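Diguanylate cyclase/phosphodiesterase (Caldicellulosiruptor saccharolyticus, PDB 3MTK) probably takes part in cyclic di-GMP turnover, this chain being the GGDEF domain of a longer protein that also carries PAS and EAL domains. Local coordinates at residues 18-26 with 136-144; 101-109 with 120-128. One frame throughout, in Å; residues are numbered along the deposited sequence.

Interaction 1 of 2, residues 18-26 with 136-144; sequences KNSLIRWLN and AAANLMRRC
The flat group at this contact is the side-chain amide of Asn26, and it meets Ala137 with its oxygen. OD1 lies 3.3 Å from CB of Ala137, and the methyl sits off the amide plane. The same methyl touches CB of Leu25. Here the two helices come nearest, with the CA atoms of Leu25 and Ala137 5.7 Å apart; alanine has little bulk to hold them apart.

One turn on, selenomethionine Met141 packs as a knob into a hole formed by Lys18, Leu21, Ile22 and Leu25. Its chain bends at the last torsion (chi3 61°), which turns the methyl CE toward Lys18 and Leu21. CE meets CD2 of Leu21 tip to tip at 3.6 Å. The aliphatic part of Lys18 runs obliquely past the same methyl, with CG 3.7 Å from CE. Ile22 crosses Met141 at about a right angle and brings CG1 to 3.9 Å from SE. On the Leu25 side, CD1 touches CG of Met141 at 3.6 Å. A looser touch joins Leu25 CD2 to Leu140 CD1.

The helices cross at 115° and lie over one face of the central sheet of the GGDEF domain. Leu21 also packs on Phe81 and Ile83, and Met141 on Phe41, so the pair is seated on strands of the sheet. No hydrogen bond passes between residues 18-26 and 136-144. The contact therefore rests mainly on the packing of apolar groups, with the Asn26 amide oxygen against a methyl at one end, and the lysine contributes its methylenes rather than its charge.

Interaction 2 of 2, residues 101-109 with 120-128; sequences IERMLSQLL and RVNFNIGAA
Leu108 and Phe123 cross at about a right angle where a helix packs on the central sheet of the GGDEF fold. Helix 101-108 runs nearly antiparallel to strand 123-128, at 163°. The strand turns Phe123, Ile125 and Ala127 toward it.

CB of Leu108 makes a CH-pi contact over one face of the Phe123 ring, 4.0 Å from the ring centroid and 22° off the normal. CD1 of Leu109 comes instead to the ring edge, 3.8 Å from CD1 of Phe123. Leu105 and Phe123 lie alongside, pointing opposite ways; CD1 of Leu105 touches CB of Phe123 as well as CD1 of Ile125.

Ile125 puts CG1 beside its backbone N (chi1 -74°) and points CD1 at the side chains of the helix. CD1 meets CG2 of Ile101 at 3.9 Å and CE of selenomethionine Met104 at 3.4 Å, a tight carbon pair. Further along, CD1 of Ile101 rests on CB of Ala127 at 4.0 Å. Met104 and Leu108 also reach Leu42 on the neighbouring strand.

At Leu109 a water bridges the two backbones: it donates to O of Leu109 at 2.6 Å and to O of Val121 at 3.2 Å.

How the interactions relate
After the short helix 3-8 comes helix 18-30, the first half of interaction 1. Strand 37-44, helices 47-54 and 56-74, and strands 79-84 and 87-93 follow before helix 97-108. Interaction 2 closes a short loop there, through the small hairpin of strands 112-114 and 117-119, and fixes helix 97-108 to one face of the central sheet. Helix 137-154 then returns to helix 18-30 and closes the long loop of interaction 1, within which interaction 2 is nested. Interaction 1 joins two helices on the other face, about 21 Å away between centres. The two meet at strand 123-129, where Cys144 SG packs against Gly126 O at 3.6 Å.

Interaction 1 of 2, residues 18-26 with 136-144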
# COMPACT_ATOMS: atom_id res chain seq x y z
N LYS A 18 -1.45 8.92 -6.21
CA LYS A 18 -2.31 8.10 -7.05
C LYS A 18 -2.22 8.41 -8.55
O LYS A 18 -2.44 7.54 -9.38
CB LYS A 18 -3.77 8.19 -6.58
CG LYS A 18 -4.67 7.22 -7.31
CD LYS A 18 -6.13 7.34 -6.88
CE LYS A 18 -6.38 6.73 -5.51
NZ LYS A 18 -7.84 6.50 -5.26
N ASN A 19 -1.88 9.65 -8.90
CA ASN A 19 -1.74 10.00 -10.31
C ASN A 19 -0.53 9.25 -10.89
O ASN A 19 -0.58 8.69 -11.99
CB ASN A 19 -1.54 11.50 -10.49
CG ASN A 19 -2.80 12.29 -10.18
OD1 ASN A 19 -3.90 11.85 -10.50
ND2 ASN A 19 -2.64 13.46 -9.58
N SER A 20 0.57 9.26 -10.14
CA SER A 20 1.78 8.58 -10.54
C SER A 20 1.51 7.09 -10.63
O SER A 20 2.03 6.42 -11.51
CB SER A 20 2.90 8.87 -9.55
OG SER A 20 3.08 10.27 -9.41
N LEU A 21 0.69 6.57 -9.71
CA LEU A 21 0.35 5.15 -9.73
C LEU A 21 -0.34 4.83 -11.05
O LEU A 21 -0.09 3.79 -11.65
CB LEU A 21 -0.60 4.80 -8.58
CG LEU A 21 -1.24 3.40 -8.65
CD1 LEU A 21 -0.14 2.35 -8.67
CD2 LEU A 21 -2.17 3.16 -7.47
N ILE A 22 -1.22 5.73 -11.48
CA ILE A 22 -1.96 5.52 -12.72
C ILE A 22 -1.05 5.50 -13.96
O ILE A 22 -1.16 4.60 -14.80
CB ILE A 22 -3.06 6.57 -12.85
CG1 ILE A 22 -4.14 6.29 -11.80
CG2 ILE A 22 -3.63 6.56 -14.27
CD1 ILE A 22 -5.29 7.29 -11.80
N ARG A 23 -0.17 6.49 -14.09
CA ARG A 23 0.74 6.52 -15.24
C ARG A 23 1.50 5.20 -15.28
O ARG A 23 1.45 4.48 -16.28
CB ARG A 23 1.77 7.65 -15.13
CG ARG A 23 1.27 9.04 -15.49
CD ARG A 23 2.46 9.98 -15.73
NE ARG A 23 3.50 9.79 -14.72
CZ ARG A 23 4.67 10.40 -14.73
NH1 ARG A 23 4.98 11.26 -15.69
NH2 ARG A 23 5.55 10.16 -13.75
N TRP A 24 2.19 4.88 -14.20
CA TRP A 24 2.96 3.65 -14.15
C TRP A 24 2.11 2.41 -14.37
O TRP A 24 2.61 1.40 -14.84
CB TRP A 24 3.73 3.54 -12.83
CG TRP A 24 5.10 4.19 -12.89
CD1 TRP A 24 6.06 4.00 -13.85
CD2 TRP A 24 5.66 5.11 -11.94
NE1 TRP A 24 7.18 4.74 -13.55
CE2 TRP A 24 6.96 5.42 -12.38
CE3 TRP A 24 5.18 5.69 -10.76
CZ2 TRP A 24 7.80 6.30 -11.68
CZ3 TRP A 24 6.02 6.56 -10.05
CH2 TRP A 24 7.32 6.85 -10.52
N LEU A 25 0.81 2.48 -14.07
CA LEU A 25 -0.06 1.34 -14.29
C LEU A 25 -0.32 1.15 -15.78
O LEU A 25 -0.19 0.04 -16.31
CB LEU A 25 -1.40 1.51 -13.56
CG LEU A 25 -1.45 0.97 -12.13
CD1 LEU A 25 -2.79 1.31 -11.48
CD2 LEU A 25 -1.23 -0.54 -12.14
N ASN A 26 -0.68 2.23 -16.47
CA ASN A 26 -0.93 2.16 -17.90
C ASN A 26 0.30 1.64 -18.62
O ASN A 26 0.21 0.88 -19.58
CB ASN A 26 -1.28 3.54 -18.46
CG ASN A 26 -2.55 4.10 -17.87
OD1 ASN A 26 -3.46 3.36 -17.51
ND2 ASN A 26 -2.62 5.43 -17.77
N ALA A 136 -8.94 -0.05 -17.67
CA ALA A 136 -7.48 -0.04 -17.73
C ALA A 136 -6.88 0.05 -16.33
O ALA A 136 -6.91 -0.91 -15.55
CB ALA A 136 -7.00 1.13 -18.58
N ALA A 137 -6.32 1.21 -16.01
CA ALA A 137 -5.72 1.44 -14.70
C ALA A 137 -6.83 1.40 -13.67
O ALA A 137 -6.73 0.70 -12.66
CB ALA A 137 -5.02 2.79 -14.67
N ALA A 138 -7.90 2.15 -13.94
CA ALA A 138 -9.05 2.23 -13.06
C ALA A 138 -9.59 0.87 -12.65
O ALA A 138 -9.80 0.62 -11.47
CB ALA A 138 -10.15 3.04 -13.71
N ASN A 139 -9.82 -0.02 -13.62
CA ASN A 139 -10.35 -1.35 -13.33
C ASN A 139 -9.48 -2.19 -12.40
O ASN A 139 -9.99 -2.97 -11.61
CB ASN A 139 -10.58 -2.12 -14.64
CG ASN A 139 -11.62 -1.45 -15.52
OD1 ASN A 139 -11.50 -0.28 -15.87
ND2 ASN A 139 -12.65 -2.21 -15.89
N LEU A 140 -8.17 -2.02 -12.50
CA LEU A 140 -7.22 -2.75 -11.66
C LEU A 140 -7.29 -2.20 -10.25
O LEU A 140 -7.33 -2.95 -9.27
CB LEU A 140 -5.80 -2.59 -12.18
CG LEU A 140 -5.33 -3.50 -13.31
CD1 LEU A 140 -4.19 -2.83 -14.07
CD2 LEU A 140 -4.91 -4.84 -12.74
N MSE A 141 -7.28 -0.88 -10.15
CA MSE A 141 -7.35 -0.22 -8.87
C MSE A 141 -8.67 -0.55 -8.21
O MSE A 141 -8.75 -0.67 -7.00
CB MSE A 141 -7.20 1.28 -9.05
CG MSE A 141 -5.84 1.64 -9.55
SE MSE A 141 -5.55 3.51 -9.45
CE MSE A 141 -5.73 3.73 -7.53
N ARG A 142 -9.71 -0.70 -9.03
CA ARG A 142 -11.02 -1.05 -8.50
C ARG A 142 -10.91 -2.47 -7.95
O ARG A 142 -11.35 -2.75 -6.84
CB ARG A 142 -12.06 -1.00 -9.61
CG ARG A 142 -12.40 0.40 -10.04
CD ARG A 142 -13.40 0.39 -11.18
NE ARG A 142 -14.02 1.71 -11.34
CZ ARG A 142 -14.82 2.05 -12.34
NH1 ARG A 142 -15.11 1.18 -13.29
NH2 ARG A 142 -15.34 3.27 -12.38
N ARG A 143 -10.29 -3.35 -8.72
CA ARG A 143 -10.15 -4.73 -8.28
C ARG A 143 -9.40 -4.86 -6.96
O ARG A 143 -9.74 -5.71 -6.13
CB ARG A 143 -9.45 -5.56 -9.33
CG ARG A 143 -9.49 -7.03 -9.02
CD ARG A 143 -8.93 -7.80 -10.18
NE ARG A 143 -9.59 -7.40 -11.41
CZ ARG A 143 -9.10 -7.64 -12.61
NH1 ARG A 143 -7.94 -8.29 -12.73
NH2 ARG A 143 -9.76 -7.25 -13.69
N CYS A 144 -8.37 -4.05 -6.77
CA CYS A 144 -7.60 -4.09 -5.54
C CYS A 144 -8.46 -3.61 -4.41
O CYS A 144 -8.44 -4.16 -3.31
CB CYS A 144 -6.38 -3.18 -5.64
SG CYS A 144 -4.87 -4.10 -5.80

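Interaction 2 of 2, residues 101-109 with 120-128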
# COMPACT_ATOMS: atom_id res chain seq x y z
N ILE A 101 3.64 -10.66 0.76
CA ILE A 101 2.65 -9.92 1.52
C ILE A 101 2.79 -10.15 3.02
O ILE A 101 2.81 -9.20 3.80
CB ILE A 101 1.23 -10.33 1.07
CG1 ILE A 101 0.95 -9.73 -0.31
CG2 ILE A 101 0.20 -9.89 2.11
CD1 ILE A 101 -0.38 -10.15 -0.92
N GLU A 102 2.90 -11.42 3.41
CA GLU A 102 3.03 -11.78 4.81
C GLU A 102 4.34 -11.28 5.41
O GLU A 102 4.36 -10.76 6.53
CB GLU A 102 2.94 -13.30 4.96
CG GLU A 102 1.84 -13.90 4.11
CD GLU A 102 1.57 -15.34 4.46
OE1 GLU A 102 2.55 -16.10 4.62
OE2 GLU A 102 0.38 -15.72 4.57
N ARG A 103 5.43 -11.44 4.67
CA ARG A 103 6.72 -11.00 5.14
C ARG A 103 6.56 -9.54 5.54
O ARG A 103 6.83 -9.15 6.68
CB ARG A 103 7.76 -11.11 4.03
CG ARG A 103 9.21 -10.96 4.50
CD ARG A 103 10.14 -10.85 3.32
NE ARG A 103 9.87 -11.91 2.35
CZ ARG A 103 9.94 -11.75 1.04
NH1 ARG A 103 10.28 -10.57 0.53
NH2 ARG A 103 9.64 -12.76 0.23
N MSE A 104 6.10 -8.74 4.59
CA MSE A 104 5.91 -7.32 4.82
C MSE A 104 4.90 -7.00 5.92
O MSE A 104 5.11 -6.07 6.71
CB MSE A 104 5.46 -6.63 3.54
CG MSE A 104 5.03 -5.20 3.80
SE MSE A 104 4.42 -4.30 2.24
CE MSE A 104 2.80 -5.32 1.89
N LEU A 105 3.81 -7.75 5.96
CA LEU A 105 2.79 -7.52 6.98
C LEU A 105 3.37 -7.80 8.36
O LEU A 105 3.18 -7.01 9.28
CB LEU A 105 1.58 -8.42 6.73
CG LEU A 105 0.31 -8.14 7.55
CD1 LEU A 105 -0.29 -6.79 7.15
CD2 LEU A 105 -0.69 -9.25 7.31
N SER A 106 4.08 -8.92 8.50
CA SER A 106 4.69 -9.28 9.77
C SER A 106 5.61 -8.16 10.24
O SER A 106 5.68 -7.86 11.43
CB SER A 106 5.51 -10.56 9.63
OG SER A 106 6.67 -10.33 8.87
N GLN A 107 6.29 -7.53 9.29
CA GLN A 107 7.19 -6.43 9.61
C GLN A 107 6.43 -5.13 9.90
O GLN A 107 6.79 -4.37 10.81
CB GLN A 107 8.16 -6.23 8.45
CG GLN A 107 9.04 -7.46 8.24
CD GLN A 107 9.89 -7.37 7.00
OE1 GLN A 107 10.76 -6.50 6.88
NE2 GLN A 107 9.64 -8.27 6.05
N LEU A 108 5.38 -4.87 9.13
CA LEU A 108 4.58 -3.67 9.34
C LEU A 108 3.93 -3.72 10.72
O LEU A 108 3.71 -2.70 11.35
CB LEU A 108 3.51 -3.54 8.27
CG LEU A 108 3.97 -2.93 6.94
CD1 LEU A 108 2.82 -2.99 5.93
CD2 LEU A 108 4.43 -1.49 7.16
N LEU A 109 3.65 -4.94 11.17
CA LEU A 109 3.03 -5.17 12.45
C LEU A 109 3.98 -4.87 13.59
O LEU A 109 3.57 -4.79 14.75
CB LEU A 109 2.56 -6.62 12.53
CG LEU A 109 1.06 -6.90 12.36
CD1 LEU A 109 0.38 -5.79 11.59
CD2 LEU A 109 0.89 -8.23 11.69
N ARG A 120 1.92 0.72 17.86
CA ARG A 120 1.58 -0.47 17.10
C ARG A 120 0.29 -0.17 16.35
O ARG A 120 -0.66 0.35 16.93
CB ARG A 120 1.38 -1.65 18.05
CG ARG A 120 2.64 -2.38 18.41
CD ARG A 120 2.38 -3.40 19.50
NE ARG A 120 3.29 -4.55 19.42
CZ ARG A 120 3.26 -5.46 18.45
NH1 ARG A 120 2.37 -5.37 17.47
NH2 ARG A 120 4.11 -6.48 18.46
N VAL A 121 0.26 -0.50 15.07
CA VAL A 121 -0.92 -0.28 14.25
C VAL A 121 -1.30 -1.54 13.51
O VAL A 121 -0.49 -2.45 13.37
CB VAL A 121 -0.68 0.79 13.19
CG1 VAL A 121 -0.64 2.16 13.84
CG2 VAL A 121 0.61 0.50 12.46
N ASN A 122 -2.53 -1.58 13.04
CA ASN A 122 -3.05 -2.71 12.29
C ASN A 122 -3.21 -2.32 10.84
O ASN A 122 -3.30 -1.13 10.53
CB ASN A 122 -4.39 -3.14 12.86
CG ASN A 122 -4.24 -3.85 14.17
OD1 ASN A 122 -5.13 -3.82 15.01
ND2 ASN A 122 -3.10 -4.51 14.34
N PHE A 123 -3.23 -3.32 9.97
CA PHE A 123 -3.36 -3.10 8.53
C PHE A 123 -4.27 -4.13 7.90
O PHE A 123 -4.77 -5.03 8.57
CB PHE A 123 -1.99 -3.22 7.83
CG PHE A 123 -0.90 -2.33 8.39
CD1 PHE A 123 -0.27 -2.65 9.59
CD2 PHE A 123 -0.50 -1.19 7.72
CE1 PHE A 123 0.75 -1.85 10.10
CE2 PHE A 123 0.51 -0.39 8.22
CZ PHE A 123 1.14 -0.72 9.41
N ASN A 124 -4.47 -3.97 6.60
CA ASN A 124 -5.23 -4.89 5.78
C ASN A 124 -4.65 -4.72 4.39
O ASN A 124 -4.20 -3.62 4.02
CB ASN A 124 -6.73 -4.59 5.82
CG ASN A 124 -7.45 -5.44 6.85
OD1 ASN A 124 -7.55 -6.67 6.71
ND2 ASN A 124 -7.95 -4.79 7.90
N ILE A 125 -4.63 -5.80 3.62
CA ILE A 125 -4.05 -5.76 2.30
C ILE A 125 -4.91 -6.39 1.21
O ILE A 125 -5.42 -7.49 1.37
CB ILE A 125 -2.67 -6.45 2.31
CG1 ILE A 125 -1.66 -5.53 3.00
CG2 ILE A 125 -2.22 -6.78 0.91
CD1 ILE A 125 -0.26 -6.14 3.15
N GLY A 126 -5.06 -5.64 0.12
CA GLY A 126 -5.82 -6.12 -1.01
C GLY A 126 -4.84 -6.14 -2.17
O GLY A 126 -4.14 -5.15 -2.41
N ALA A 127 -4.76 -7.25 -2.89
CA ALA A 127 -3.82 -7.34 -4.01
C ALA A 127 -4.47 -7.88 -5.28
O ALA A 127 -5.47 -8.60 -5.23
CB ALA A 127 -2.63 -8.21 -3.62
N ALA A 128 -3.89 -7.54 -6.43
CA ALA A 128 -4.44 -8.01 -7.70
C ALA A 128 -3.39 -8.22 -8.79
O ALA A 128 -2.51 -7.38 -9.00
CB ALA A 128 -5.51 -7.04 -8.18
O HOH W 1 1.27 -3.88 15.60